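PDB 6SJ9: proteasome accessory factor B/C (PafBC) from Paenarthrobacter aurescens, which probably acts as a transcriptional regulator of the bacterial DNA damage response, combining winged helix-turn-helix and WYL domains. Local coordinates for residues Lys543-Arg553 / Phe574-Asp584. Residues are numbered along the deposited sequence; the frame is centred on the assembly and turned at random.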
loop_
_atom_site.group_PDB
_atom_site.type_symbol
_atom_site.label_atom_id
_atom_site.label_comp_id
_atom_site.label_asym_id
_atom_site.label_seq_id
_atom_site.Cartn_x
_atom_site.Cartn_y
_atom_site.Cartn_z
ATOM N N LYS A 543 -24.789 -7.548 -10.156
ATOM C CA LYS A 543 -23.447 -7.681 -10.718
ATOM C C LYS A 543 -23.001 -9.132 -10.770
ATOM O O LYS A 543 -21.934 -9.425 -11.309
ATOM C CB LYS A 543 -22.429 -6.868 -9.892
ATOM C CG LYS A 543 -22.756 -5.418 -9.732
ATOM C CD LYS A 543 -22.926 -4.726 -11.123
ATOM C CE LYS A 543 -22.545 -3.257 -11.046
ATOM N NZ LYS A 543 -23.475 -2.468 -11.913
ATOM N N ALA A 544 -23.774 -10.035 -10.175
ATOM C CA ALA A 544 -23.389 -11.423 -10.013
ATOM C C ALA A 544 -21.995 -11.523 -9.404
ATOM O O ALA A 544 -21.105 -12.193 -9.925
ATOM C CB ALA A 544 -23.498 -12.187 -11.362
ATOM N N GLY A 545 -21.795 -10.788 -8.297
ATOM C CA GLY A 545 -20.550 -10.864 -7.556
ATOM C C GLY A 545 -20.648 -10.109 -6.242
ATOM O O GLY A 545 -21.563 -9.298 -6.012
ATOM N N VAL A 546 -19.621 -10.303 -5.426
ATOM C CA VAL A 546 -19.582 -9.677 -4.112
ATOM C C VAL A 546 -19.200 -8.226 -4.329
ATOM O O VAL A 546 -18.304 -7.926 -5.120
ATOM C CB VAL A 546 -18.589 -10.408 -3.186
ATOM C CG1 VAL A 546 -18.470 -9.664 -1.882
ATOM C CG2 VAL A 546 -19.071 -11.880 -2.890
ATOM N N ARG A 547 -19.951 -7.317 -3.718
ATOM C CA ARG A 547 -19.601 -5.912 -3.711
ATOM C C ARG A 547 -19.609 -5.421 -2.277
ATOM O O ARG A 547 -20.168 -6.075 -1.388
ATOM C CB ARG A 547 -20.586 -5.078 -4.546
ATOM C CG ARG A 547 -20.647 -5.478 -6.030
ATOM C CD ARG A 547 -19.424 -4.925 -6.739
ATOM N NE ARG A 547 -19.384 -5.169 -8.182
ATOM C CZ ARG A 547 -19.121 -6.339 -8.765
ATOM N NH1 ARG A 547 -18.883 -7.446 -8.054
ATOM N NH2 ARG A 547 -19.106 -6.407 -10.089
ATOM N N ASN A 548 -19.014 -4.239 -2.067
ATOM C CA ASN A 548 -18.962 -3.597 -0.763
ATOM C C ASN A 548 -19.598 -2.246 -0.907
ATOM O O ASN A 548 -19.110 -1.422 -1.676
ATOM C CB ASN A 548 -17.508 -3.481 -0.251
ATOM C CG ASN A 548 -16.986 -4.815 0.134
ATOM O OD1 ASN A 548 -17.124 -5.205 1.287
ATOM N ND2 ASN A 548 -16.502 -5.588 -0.828
ATOM N N PHE A 549 -20.682 -2.036 -0.168
ATOM C CA PHE A 549 -21.504 -0.844 -0.267
ATOM C C PHE A 549 -21.305 0.024 0.971
ATOM O O PHE A 549 -21.011 -0.478 2.064
ATOM C CB PHE A 549 -22.994 -1.249 -0.370
ATOM C CG PHE A 549 -23.340 -2.146 -1.602
ATOM C CD1 PHE A 549 -23.358 -3.526 -1.497
ATOM C CD2 PHE A 549 -23.721 -1.580 -2.802
ATOM C CE1 PHE A 549 -23.732 -4.343 -2.605
ATOM C CE2 PHE A 549 -24.081 -2.374 -3.928
ATOM C CZ PHE A 549 -24.070 -3.744 -3.833
ATOM N N ARG A 550 -21.542 1.314 0.805
ATOM C CA ARG A 550 -21.501 2.269 1.904
ATOM C C ARG A 550 -22.879 2.357 2.539
ATOM O O ARG A 550 -23.863 2.623 1.839
ATOM C CB ARG A 550 -21.079 3.662 1.420
ATOM C CG ARG A 550 -19.609 3.765 0.936
ATOM C CD ARG A 550 -19.254 5.179 0.465
ATOM N NE ARG A 550 -19.487 6.224 1.485
ATOM C CZ ARG A 550 -18.554 6.657 2.348
ATOM N NH1 ARG A 550 -17.316 6.154 2.308
ATOM N NH2 ARG A 550 -18.854 7.602 3.257
ATOM N N LEU A 551 -22.938 2.147 3.855
ATOM C CA LEU A 551 -24.205 2.261 4.565
ATOM C C LEU A 551 -24.836 3.624 4.324
ATOM O O LEU A 551 -26.067 3.740 4.150
ATOM C CB LEU A 551 -23.991 2.023 6.060
ATOM C CG LEU A 551 -25.258 1.716 6.861
ATOM C CD1 LEU A 551 -25.841 0.443 6.362
ATOM C CD2 LEU A 551 -24.889 1.512 8.309
ATOM N N ASP A 552 -24.012 4.676 4.281
ATOM C CA ASP A 552 -24.594 5.999 4.174
ATOM C C ASP A 552 -25.020 6.276 2.769
ATOM O O ASP A 552 -25.415 7.407 2.497
ATOM C CB ASP A 552 -23.629 7.119 4.664
ATOM C CG ASP A 552 -22.365 7.307 3.792
ATOM O OD1 ASP A 552 -22.275 6.859 2.621
ATOM O OD2 ASP A 552 -21.418 7.961 4.298
ATOM N N ARG A 553 -24.952 5.275 1.869
ATOM C CA ARG A 553 -25.540 5.441 0.539
ATOM C C ARG A 553 -26.775 4.585 0.325
ATOM O O ARG A 553 -27.331 4.595 -0.767
ATOM C CB ARG A 553 -24.503 5.207 -0.574
ATOM C CG ARG A 553 -23.623 6.439 -0.598
ATOM C CD ARG A 553 -22.857 6.725 -1.849
ATOM N NE ARG A 553 -23.312 6.113 -3.097
ATOM C CZ ARG A 553 -22.453 5.897 -4.084
ATOM N NH1 ARG A 553 -21.187 6.262 -3.898
ATOM N NH2 ARG A 553 -22.820 5.338 -5.217
ATOM N N PHE A 574 -13.406 -14.649 -4.468
ATOM C CA PHE A 574 -13.770 -13.277 -4.719
ATOM C C PHE A 574 -12.784 -12.350 -4.025
ATOM O O PHE A 574 -11.998 -12.762 -3.158
ATOM C CB PHE A 574 -15.230 -12.956 -4.329
ATOM C CG PHE A 574 -15.601 -13.183 -2.885
ATOM C CD1 PHE A 574 -15.611 -12.116 -1.993
ATOM C CD2 PHE A 574 -16.042 -14.431 -2.445
ATOM C CE1 PHE A 574 -16.001 -12.295 -0.664
ATOM C CE2 PHE A 574 -16.441 -14.618 -1.114
ATOM C CZ PHE A 574 -16.416 -13.544 -0.225
ATOM N N PRO A 575 -12.752 -11.103 -4.441
ATOM C CA PRO A 575 -11.793 -10.181 -3.856
ATOM C C PRO A 575 -12.076 -9.955 -2.368
ATOM O O PRO A 575 -13.206 -10.053 -1.887
ATOM C CB PRO A 575 -11.985 -8.910 -4.683
ATOM C CG PRO A 575 -12.693 -9.365 -5.963
ATOM C CD PRO A 575 -13.556 -10.486 -5.516
ATOM N N ALA A 576 -11.017 -9.633 -1.645
ATOM C CA ALA A 576 -11.194 -9.188 -0.283
ATOM C C ALA A 576 -11.879 -7.814 -0.288
ATOM O O ALA A 576 -11.990 -7.147 -1.327
ATOM C CB ALA A 576 -9.832 -9.092 0.380
ATOM N N ARG A 577 -12.308 -7.375 0.886
ATOM C CA ARG A 577 -13.289 -6.310 0.961
ATOM C C ARG A 577 -12.807 -4.983 0.370
ATOM O O ARG A 577 -13.628 -4.223 -0.160
ATOM C CB ARG A 577 -13.712 -6.112 2.410
ATOM C CG ARG A 577 -14.712 -7.123 2.855
ATOM C CD ARG A 577 -14.998 -6.919 4.367
ATOM N NE ARG A 577 -13.912 -7.444 5.195
ATOM C CZ ARG A 577 -13.988 -7.583 6.526
ATOM N NH1 ARG A 577 -15.109 -7.246 7.171
ATOM N NH2 ARG A 577 -12.959 -8.082 7.212
ATOM N N LEU A 578 -11.523 -4.643 0.498
ATOM C CA LEU A 578 -11.028 -3.389 -0.072
ATOM C C LEU A 578 -10.674 -3.516 -1.541
ATOM O O LEU A 578 -10.089 -2.577 -2.097
ATOM C CB LEU A 578 -9.772 -2.897 0.688
ATOM C CG LEU A 578 -10.108 -2.424 2.093
ATOM C CD1 LEU A 578 -8.865 -2.030 2.881
ATOM C CD2 LEU A 578 -11.060 -1.206 1.929
ATOM N N PHE A 579 -10.913 -4.671 -2.157
ATOM C CA PHE A 579 -10.495 -4.910 -3.527
ATOM C C PHE A 579 -11.641 -5.193 -4.518
ATOM O O PHE A 579 -11.377 -5.366 -5.724
ATOM C CB PHE A 579 -9.472 -6.051 -3.534
ATOM C CG PHE A 579 -8.175 -5.714 -2.814
ATOM C CD1 PHE A 579 -8.038 -5.947 -1.469
ATOM C CD2 PHE A 579 -7.136 -5.076 -3.488
ATOM C CE1 PHE A 579 -6.865 -5.668 -0.792
ATOM C CE2 PHE A 579 -5.907 -4.804 -2.837
ATOM C CZ PHE A 579 -5.777 -5.087 -1.472
ATOM N N THR A 580 -12.890 -5.273 -4.068
ATOM C CA THR A 580 -13.998 -5.511 -5.012
ATOM C C THR A 580 -14.187 -4.303 -5.925
ATOM O O THR A 580 -13.892 -3.182 -5.526
ATOM C CB THR A 580 -15.305 -5.828 -4.277
ATOM O OG1 THR A 580 -15.611 -4.789 -3.348
ATOM C CG2 THR A 580 -15.206 -7.125 -3.513
ATOM N N PRO A 581 -14.628 -4.499 -7.175
ATOM C CA PRO A 581 -14.921 -3.327 -8.024
ATOM C C PRO A 581 -15.951 -2.456 -7.333
ATOM O O PRO A 581 -16.855 -2.969 -6.672
ATOM C CB PRO A 581 -15.461 -3.921 -9.334
ATOM C CG PRO A 581 -15.672 -5.325 -9.099
ATOM C CD PRO A 581 -14.965 -5.765 -7.856
ATOM N N GLY A 582 -15.729 -1.130 -7.394
ATOM C CA GLY A 582 -16.637 -0.159 -6.794
ATOM C C GLY A 582 -17.812 0.230 -7.709
ATOM O O GLY A 582 -17.718 0.226 -8.936
ATOM N N GLU A 583 -18.933 0.573 -7.076
ATOM C CA GLU A 583 -20.119 0.994 -7.809
ATOM C C GLU A 583 -19.832 2.202 -8.706
ATOM O O GLU A 583 -20.392 2.324 -9.794
ATOM C CB GLU A 583 -21.218 1.338 -6.801
ATOM C CG GLU A 583 -22.500 1.956 -7.494
ATOM C CD GLU A 583 -23.273 0.915 -8.338
ATOM O OE1 GLU A 583 -23.106 -0.310 -8.122
ATOM O OE2 GLU A 583 -24.017 1.322 -9.250
ATOM N N ASP A 584 -18.937 3.082 -8.278
ATOM C CA ASP A 584 -18.642 4.325 -8.964
ATOM C C ASP A 584 -17.448 4.212 -9.915
ATOM O O ASP A 584 -16.987 5.235 -10.416
ATOM C CB ASP A 584 -18.360 5.427 -7.923
ATOM C CG ASP A 584 -19.485 5.574 -6.861
ATOM O OD1 ASP A 584 -20.685 5.421 -7.165
ATOM O OD2 ASP A 584 -19.159 5.833 -5.692
HETATM O O HOH W 1 -24.610 -0.190 -11.361
HETATM O O HOH W 2 -15.425 -8.556 -0.266
HETATM O O HOH W 3 -17.378 -3.013 -4.013
HETATM O O HOH W 4 -19.113 0.577 -4.099
#
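Strand 545-550, an outermost strand of the five-stranded antiparallel sheet of the second WYL domain, meets the irregular loop 574-584 without backbone pairing: the closest CA atoms, of Arg547 and Thr580, are 5.8 Å apart. Two waters bridge the backbones: one accepts from Asn548 N, donates to Pro581 O and also meets Thr580 OG1, the other donates to Asn548 O and accepts from Glu583 N. At one end, CG2 of Val546 sits over the face of the Phe574 ring, 3.6 Å from its centroid and 14° off the normal, a CH-pi contact, although Phe574 is poorly ordered. A bend at chi2 (-77°) folds the Arg547 guanidinium back, NH1 donating to Val546 O at 3.0 Å from above the carbonyl plane; Pro581 CG covers one face, 3.6 Å from Arg547 CZ, and Lys543 CB lies on the opposite side, displaced toward the rim. Asn548 donates from ND2 to Thr580 OG1 at 2.8 Å, the acceptor near the amide plane; Asn548 OD1 is hydrogen-bonded to Tyr528 OH. Arg553 meets Asp584 end-on, NH1 to OD2 at 2.7 Å and NH2 to OD1 at 2.9 Å, both oxygens using syn lone pairs, the guanidinium and carboxylate planes 13° apart. With an alanine in place of Arg553, the Asp584 carboxylate would probably lose its charged mate across the contact, and Phe510 O a donor. Directional polar bonds and water bridges, more than apolar contact, thus hold the WYL edge strand to the loop entering strand 586-592 of the WCX domain.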